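Local coordinates for heme-binding protein A (Haemophilus parasuis 29755, PDB 3TPA) that probably binds glutathione as a periplasmic solute-binding protein of the GbpA family, at residues A[144-156]-A[451-463]. The protein carries 1 engineered substitution. Residues are numbered along the deposited sequence; the frame is centred on the assembly and turned at random.
Sequences ITLNKPNTPFITT and SAAQIQDTQTRAK. Engineered in segment 451-463: I455 (natural residue Thr). Unlike the reference sequence in segment 451-463: A453 (reference Val).
T151 turns its hydroxyl to the side of its own backbone N (chi1 -55°), and this aims OG1 at I455 O while CG2 swings round to R461. The contact joins what are probably the two lobes of a family 5 solute-binding fold. On one side is the loop after strand 141-146, a strand of the five-stranded antiparallel sheet; on the other is the linker between helices 443-453 and 458-475. T151 is gripped by two direct bonds. Its backbone N donates to A453 O at 2.8 Å, almost straight at 171°. Its OG1 donates to I455 O at 2.7 Å, coming from above the carbonyl plane. I455 is an engineered residue, but the acceptor is a backbone atom. N150 CA also makes a CA-H...O contact to A453 O.

R461 bends at chi3 (74°), which turns one face of its guanidinium to T151. T151 CG2 sits over that face, offset toward the rim, 3.8 Å from R461 NE. A452 O lies nearly in the guanidinium plane and accepts from R461 NE, so the arginine ties helix 458-475 back to helix 443-453. Its NH1 forms a salt bridge with D418. P152 CG lies 4.0 Å from R461 NH2.

Beside T151, P149 CB packs on Q454 CG at 3.7 Å. Three waters add further links. One water joins K148 NZ to Q454 OE1. Another donates to T151 OG1 and accepts from Q456 NE2. The same NE2 donates to a third water, which in turn donates to T151 O at 2.7 Å.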
ATOM      1  N   ILE A 144      -1.498 -24.395  -2.156  1.00 14.77           N
ATOM      2  CA  ILE A 144      -0.770 -23.443  -2.985  1.00 13.73           C
ATOM      3  C   ILE A 144       0.714 -23.713  -2.842  1.00 15.25           C
ATOM      4  O   ILE A 144       1.225 -23.788  -1.738  1.00 19.93           O
ATOM      5  CB  ILE A 144      -1.089 -21.962  -2.624  1.00 14.16           C
ATOM      6  CG1 ILE A 144      -2.573 -21.640  -2.862  1.00 15.61           C
ATOM      7  CG2 ILE A 144      -0.234 -21.004  -3.461  1.00 15.53           C
ATOM      8  CD1 ILE A 144      -2.959 -20.201  -2.510  1.00 18.09           C
ATOM      9  N   THR A 145       1.401 -23.861  -3.965  1.00 16.02           N
ATOM     10  CA  THR A 145       2.832 -24.139  -3.962  1.00 16.18           C
ATOM     11  C   THR A 145       3.603 -22.996  -4.603  1.00 17.83           C
ATOM     12  O   THR A 145       3.197 -22.493  -5.653  1.00 19.78           O
ATOM     13  CB  THR A 145       3.119 -25.431  -4.743  1.00 17.07           C
ATOM     14  OG1 THR A 145       2.364 -26.504  -4.166  1.00 22.64           O
ATOM     15  CG2 THR A 145       4.624 -25.782  -4.718  1.00 22.28           C
ATOM     16  N   LEU A 146       4.707 -22.590  -3.977  1.00 15.65           N
ATOM     17  CA  LEU A 146       5.547 -21.502  -4.506  1.00 14.27           C
ATOM     18  C   LEU A 146       6.778 -22.009  -5.250  1.00 19.04           C
ATOM     19  O   LEU A 146       7.280 -23.087  -4.973  1.00 19.56           O
ATOM     20  CB  LEU A 146       6.021 -20.581  -3.376  1.00 14.20           C
ATOM     21  CG  LEU A 146       4.940 -20.043  -2.429  1.00 15.97           C
ATOM     22  CD1 LEU A 146       5.531 -18.995  -1.518  1.00 14.95           C
ATOM     23  CD2 LEU A 146       3.752 -19.486  -3.217  1.00 11.89           C
ATOM     24  N   ASN A 147       7.276 -21.198  -6.178  1.00 19.74           N
ATOM     25  CA  ASN A 147       8.521 -21.507  -6.863  1.00 21.49           C
ATOM     26  C   ASN A 147       9.724 -21.390  -5.933  1.00 23.44           C
ATOM     27  O   ASN A 147      10.694 -22.105  -6.097  1.00 17.69           O
ATOM     28  CB  ASN A 147       8.699 -20.598  -8.074  1.00 19.85           C
ATOM     29  CG  ASN A 147       7.772 -20.964  -9.206  1.00 23.19           C
ATOM     30  OD1 ASN A 147       7.469 -22.133  -9.424  1.00 22.11           O
ATOM     31  ND2 ASN A 147       7.324 -19.971  -9.939  1.00 21.49           N
ATOM     32  N   LYS A 148       9.665 -20.472  -4.971  1.00 18.83           N
ATOM     33  CA  LYS A 148      10.686 -20.403  -3.932  1.00 22.67           C
ATOM     34  C   LYS A 148      10.056 -19.864  -2.666  1.00 19.23           C
ATOM     35  O   LYS A 148       8.974 -19.311  -2.722  1.00 18.24           O
ATOM     36  CB  LYS A 148      11.905 -19.576  -4.370  1.00 25.47           C
ATOM     37  CG  LYS A 148      11.641 -18.122  -4.719  1.00 38.23           C
ATOM     38  CD  LYS A 148      12.877 -17.479  -5.373  1.00 42.06           C
ATOM     39  CE  LYS A 148      14.028 -17.313  -4.389  1.00 51.87           C
ATOM     40  NZ  LYS A 148      15.260 -16.756  -5.027  1.00 55.58           N
ATOM     41  N   PRO A 149      10.712 -20.059  -1.513  1.00 17.00           N
ATOM     42  CA  PRO A 149      10.070 -19.623  -0.271  1.00 14.60           C
ATOM     43  C   PRO A 149       9.916 -18.122  -0.260  1.00 19.15           C
ATOM     44  O   PRO A 149      10.793 -17.408  -0.757  1.00 14.49           O
ATOM     45  CB  PRO A 149      11.064 -20.054   0.810  1.00 19.25           C
ATOM     46  CG  PRO A 149      11.865 -21.153   0.176  1.00 20.12           C
ATOM     47  CD  PRO A 149      11.977 -20.775  -1.263  1.00 17.78           C
ATOM     48  N   ASN A 150       8.809 -17.654   0.302  1.00 11.29           N
ATOM     49  CA  ASN A 150       8.536 -16.241   0.349  1.00 20.84           C
ATOM     50  C   ASN A 150       7.608 -15.940   1.509  1.00 17.00           C
ATOM     51  O   ASN A 150       6.396 -16.025   1.370  1.00 16.62           O
ATOM     52  CB  ASN A 150       7.884 -15.780  -0.954  1.00 16.61           C
ATOM     53  CG  ASN A 150       7.628 -14.301  -0.969  1.00 24.31           C
ATOM     54  OD1 ASN A 150       6.548 -13.842  -0.600  1.00 30.24           O
ATOM     55  ND2 ASN A 150       8.624 -13.536  -1.392  1.00 23.14           N
ATOM     56  N   THR A 151       8.176 -15.595   2.656  1.00 15.19           N
ATOM     57  CA  THR A 151       7.365 -15.359   3.847  1.00 17.67           C
ATOM     58  C   THR A 151       6.237 -14.312   3.689  1.00 19.07           C
ATOM     59  O   THR A 151       5.144 -14.481   4.238  1.00 17.12           O
ATOM     60  CB  THR A 151       8.248 -15.017   5.040  1.00 18.32           C
ATOM     61  OG1 THR A 151       9.205 -16.069   5.202  1.00 16.33           O
ATOM     62  CG2 THR A 151       7.413 -14.876   6.309  1.00 18.47           C
ATOM     63  N   PRO A 152       6.497 -13.230   2.948  1.00 14.10           N
ATOM     64  CA  PRO A 152       5.456 -12.199   2.773  1.00 11.72           C
ATOM     65  C   PRO A 152       4.211 -12.697   2.040  1.00 19.32           C
ATOM     66  O   PRO A 152       3.169 -12.049   2.078  1.00 16.88           O
ATOM     67  CB  PRO A 152       6.164 -11.145   1.922  1.00 14.06           C
ATOM     68  CG  PRO A 152       7.601 -11.292   2.279  1.00 17.22           C
ATOM     69  CD  PRO A 152       7.795 -12.786   2.412  1.00 12.70           C
ATOM     70  N   PHE A 153       4.320 -13.836   1.371  1.00 15.55           N
ATOM     71  CA  PHE A 153       3.188 -14.383   0.638  1.00 12.77           C
ATOM     72  C   PHE A 153       1.908 -14.490   1.466  1.00 15.87           C
ATOM     73  O   PHE A 153       0.823 -14.219   0.962  1.00 19.70           O
ATOM     74  CB  PHE A 153       3.532 -15.752   0.034  1.00 12.84           C
ATOM     75  CG  PHE A 153       2.409 -16.328  -0.783  1.00 15.88           C
ATOM     76  CD1 PHE A 153       2.043 -15.737  -1.984  1.00 15.71           C
ATOM     77  CD2 PHE A 153       1.686 -17.428  -0.331  1.00 16.71           C
ATOM     78  CE1 PHE A 153       0.986 -16.244  -2.733  1.00 19.28           C
ATOM     79  CE2 PHE A 153       0.630 -17.940  -1.076  1.00 17.79           C
ATOM     80  CZ  PHE A 153       0.280 -17.348  -2.278  1.00 14.53           C
ATOM     81  N   ILE A 154       2.019 -14.902   2.725  1.00 14.96           N
ATOM     82  CA  ILE A 154       0.826 -14.980   3.587  1.00 16.94           C
ATOM     83  C   ILE A 154       0.083 -13.627   3.679  1.00 16.19           C
ATOM     84  O   ILE A 154      -1.156 -13.570   3.662  1.00 14.58           O
ATOM     85  CB  ILE A 154       1.138 -15.561   5.006  1.00 18.73           C
ATOM     86  CG1 ILE A 154      -0.160 -16.020   5.688  1.00 22.08           C
ATOM     87  CG2 ILE A 154       1.899 -14.555   5.901  1.00 16.57           C
ATOM     88  CD1 ILE A 154      -0.994 -16.965   4.846  1.00 21.10           C
ATOM     89  N   THR A 155       0.825 -12.527   3.740  1.00 17.90           N
ATOM     90  CA  THR A 155       0.169 -11.215   3.731  1.00 19.46           C
ATOM     91  C   THR A 155      -0.365 -10.842   2.348  1.00 22.20           C
ATOM     92  O   THR A 155      -1.398 -10.194   2.232  1.00 16.56           O
ATOM     93  CB  THR A 155       1.042 -10.088   4.321  1.00 21.62           C
ATOM     94  OG1 THR A 155       2.297 -10.059   3.660  1.00 25.45           O
ATOM     95  CG2 THR A 155       1.295 -10.326   5.803  1.00 27.35           C
ATOM     96  N   THR A 156       0.315 -11.272   1.290  1.00 16.34           N
ATOM     97  CA  THR A 156      -0.223 -11.049  -0.048  1.00 14.22           C
ATOM     98  C   THR A 156      -1.622 -11.667  -0.205  1.00 16.37           C
ATOM     99  O   THR A 156      -2.500 -11.083  -0.841  1.00 21.74           O
ATOM    100  CB  THR A 156       0.742 -11.562  -1.137  1.00 17.96           C
ATOM    101  OG1 THR A 156       1.978 -10.847  -1.019  1.00 22.85           O
ATOM    102  CG2 THR A 156       0.153 -11.346  -2.545  1.00 15.55           C
ATOM    103  N   SER A 451      17.742 -14.295   3.206  1.00 19.52           N
ATOM    104  CA  SER A 451      17.474 -15.103   4.395  1.00 14.15           C
ATOM    105  C   SER A 451      16.181 -14.692   5.063  1.00 16.89           C
ATOM    106  O   SER A 451      15.380 -15.536   5.439  1.00 18.87           O
ATOM    107  CB  SER A 451      18.629 -14.993   5.398  1.00 16.17           C
ATOM    108  OG  SER A 451      19.791 -15.632   4.882  1.00 22.79           O
ATOM    109  N   ALA A 452      15.981 -13.387   5.220  1.00 16.45           N
ATOM    110  CA  ALA A 452      14.811 -12.872   5.922  1.00 16.66           C
ATOM    111  C   ALA A 452      13.518 -13.149   5.172  1.00 13.63           C
ATOM    112  O   ALA A 452      12.500 -13.431   5.784  1.00 15.67           O
ATOM    113  CB  ALA A 452      14.962 -11.373   6.196  1.00 17.05           C
ATOM    114  N   ALA A 453      13.554 -13.049   3.851  1.00 14.54           N
ATOM    115  CA  ALA A 453      12.393 -13.377   3.014  1.00 12.27           C
ATOM    116  C   ALA A 453      12.023 -14.850   2.996  1.00 14.65           C
ATOM    117  O   ALA A 453      10.939 -15.223   2.532  1.00 15.92           O
ATOM    118  CB  ALA A 453      12.639 -12.916   1.592  1.00 16.32           C
ATOM    119  N   GLN A 454      12.945 -15.693   3.449  1.00 13.78           N
ATOM    120  CA  GLN A 454      12.784 -17.146   3.361  1.00 21.03           C
ATOM    121  C   GLN A 454      12.723 -17.827   4.724  1.00 24.58           C
ATOM    122  O   GLN A 454      12.713 -19.050   4.813  1.00 21.14           O
ATOM    123  CB  GLN A 454      13.887 -17.750   2.457  1.00 19.53           C
ATOM    124  CG  GLN A 454      13.590 -17.335   0.996  1.00 33.36           C
ATOM    125  CD  GLN A 454      14.807 -17.190   0.095  1.00 39.32           C
ATOM    126  OE1 GLN A 454      15.096 -16.089  -0.409  1.00 49.14           O
ATOM    127  NE2 GLN A 454      15.489 -18.291  -0.155  1.00 26.07           N
ATOM    128  N   ILE A 455      12.674 -17.010   5.772  1.00 21.47           N
ATOM    129  CA  ILE A 455      12.537 -17.485   7.146  1.00 27.50           C
ATOM    130  C   ILE A 455      11.153 -17.105   7.647  1.00 22.66           C
ATOM    131  O   ILE A 455      10.707 -15.992   7.409  1.00 18.07           O
ATOM    132  CB  ILE A 455      13.538 -16.802   8.085  1.00 26.70           C
ATOM    133  CG1 ILE A 455      14.950 -16.929   7.548  1.00 23.36           C
ATOM    134  CG2 ILE A 455      13.435 -17.374   9.480  1.00 25.01           C
ATOM    135  CD1 ILE A 455      15.259 -18.264   7.030  1.00 38.42           C
ATOM    136  N   GLN A 456      10.499 -18.019   8.358  1.00 19.81           N
ATOM    137  CA  GLN A 456       9.123 -17.825   8.815  1.00 23.39           C
ATOM    138  C   GLN A 456       9.016 -17.031  10.112  1.00 28.18           C
ATOM    139  O   GLN A 456       8.168 -16.147  10.244  1.00 22.33           O
ATOM    140  CB  GLN A 456       8.454 -19.181   9.057  1.00 24.54           C
ATOM    141  CG  GLN A 456       8.007 -19.873   7.796  1.00 36.12           C
ATOM    142  CD  GLN A 456       6.823 -19.184   7.180  1.00 43.81           C
ATOM    143  OE1 GLN A 456       5.820 -18.928   7.850  1.00 55.63           O
ATOM    144  NE2 GLN A 456       6.933 -18.858   5.903  1.00 38.57           N
ATOM    145  N   ASP A 457       9.852 -17.387  11.078  1.00 20.18           N
ATOM    146  CA  ASP A 457       9.728 -16.882  12.432  1.00 19.45           C
ATOM    147  C   ASP A 457       9.826 -15.364  12.497  1.00 21.05           C
ATOM    148  O   ASP A 457      10.782 -14.772  12.003  1.00 19.80           O
ATOM    149  CB  ASP A 457      10.787 -17.512  13.329  1.00 26.29           C
ATOM    150  CG  ASP A 457      10.657 -17.074  14.764  1.00 24.38           C
ATOM    151  OD1 ASP A 457       9.615 -17.395  15.364  1.00 25.80           O
ATOM    152  OD2 ASP A 457      11.591 -16.433  15.291  1.00 26.84           O
ATOM    153  N   THR A 458       8.834 -14.737  13.122  1.00 21.76           N
ATOM    154  CA  THR A 458       8.722 -13.276  13.104  1.00 19.23           C
ATOM    155  C   THR A 458       9.899 -12.566  13.755  1.00 21.68           C
ATOM    156  O   THR A 458      10.503 -11.686  13.152  1.00 23.41           O
ATOM    157  CB  THR A 458       7.434 -12.796  13.773  1.00 23.88           C
ATOM    158  OG1 THR A 458       6.313 -13.386  13.109  1.00 28.54           O
ATOM    159  CG2 THR A 458       7.334 -11.273  13.677  1.00 26.68           C
ATOM    160  N   GLN A 459      10.230 -12.938  14.985  1.00 20.67           N
ATOM    161  CA  GLN A 459      11.338 -12.274  15.673  1.00 27.46           C
ATOM    162  C   GLN A 459      12.688 -12.549  15.007  1.00 26.03           C
ATOM    163  O   GLN A 459      13.604 -11.742  15.078  1.00 21.44           O
ATOM    164  CB  GLN A 459      11.388 -12.649  17.159  1.00 32.94           C
ATOM    165  CG  GLN A 459      10.259 -12.048  17.984  1.00 47.03           C
ATOM    166  CD  GLN A 459      10.035 -10.562  17.700  1.00 55.29           C
ATOM    167  OE1 GLN A 459      10.948  -9.742  17.822  1.00 60.23           O
ATOM    168  NE2 GLN A 459       8.812 -10.215  17.321  1.00 54.95           N
ATOM    169  N   THR A 460      12.822 -13.700  14.372  1.00 23.01           N
ATOM    170  CA  THR A 460      14.077 -13.992  13.702  1.00 24.78           C
ATOM    171  C   THR A 460      14.214 -13.063  12.495  1.00 20.97           C
ATOM    172  O   THR A 460      15.295 -12.512  12.262  1.00 17.86           O
ATOM    173  CB  THR A 460      14.221 -15.491  13.302  1.00 22.65           C
ATOM    174  OG1 THR A 460      14.143 -16.311  14.476  1.00 22.62           O
ATOM    175  CG2 THR A 460      15.581 -15.746  12.623  1.00 21.57           C
ATOM    176  N   ARG A 461      13.110 -12.873  11.761  1.00 20.91           N
ATOM    177  CA  ARG A 461      13.049 -11.919  10.644  1.00 15.64           C
ATOM    178  C   ARG A 461      13.364 -10.482  11.083  1.00 17.95           C
ATOM    179  O   ARG A 461      14.118  -9.760  10.423  1.00 16.81           O
ATOM    180  CB  ARG A 461      11.662 -11.924   9.992  1.00 15.04           C
ATOM    181  CG  ARG A 461      11.209 -13.250   9.410  1.00 22.06           C
ATOM    182  CD  ARG A 461       9.906 -13.077   8.632  1.00 15.62           C
ATOM    183  NE  ARG A 461      10.162 -12.400   7.371  1.00 15.46           N
ATOM    184  CZ  ARG A 461       9.371 -11.502   6.806  1.00 18.49           C
ATOM    185  NH1 ARG A 461       8.220 -11.145   7.362  1.00 15.98           N
ATOM    186  NH2 ARG A 461       9.740 -10.965   5.656  1.00 12.54           N
ATOM    187  N   ALA A 462      12.777 -10.068  12.200  1.00 20.87           N
ATOM    188  CA  ALA A 462      12.948  -8.702  12.673  1.00 17.89           C
ATOM    189  C   ALA A 462      14.413  -8.369  12.924  1.00 20.83           C
ATOM    190  O   ALA A 462      14.888  -7.299  12.549  1.00 20.28           O
ATOM    191  CB  ALA A 462      12.118  -8.457  13.917  1.00 19.64           C
ATOM    192  N   LYS A 463      15.134  -9.288  13.552  1.00 21.19           N
ATOM    193  CA  LYS A 463      16.548  -9.071  13.822  1.00 22.10           C
ATOM    194  C   LYS A 463      17.349  -9.022  12.524  1.00 21.42           C
ATOM    195  O   LYS A 463      18.262  -8.218  12.373  1.00 23.66           O
ATOM    196  CB  LYS A 463      17.101 -10.152  14.748  1.00 31.93           C
ATOM    197  CG  LYS A 463      16.510 -10.115  16.155  1.00 50.38           C
ATOM    198  CD  LYS A 463      17.329 -10.980  17.114  1.00 62.90           C
ATOM    199  CE  LYS A 463      16.624 -11.180  18.450  1.00 65.16           C
ATOM    200  NZ  LYS A 463      15.499 -12.151  18.353  1.00 67.25           N
TER
HETATM  201  O   HOH W   1      17.105 -16.064  -2.862  1.00 36.59           O
HETATM  202  O   HOH W   2       9.063 -18.695   3.955  1.00 16.84           O
HETATM  203  O   HOH W   3       4.471 -16.890   5.122  1.00 17.48           O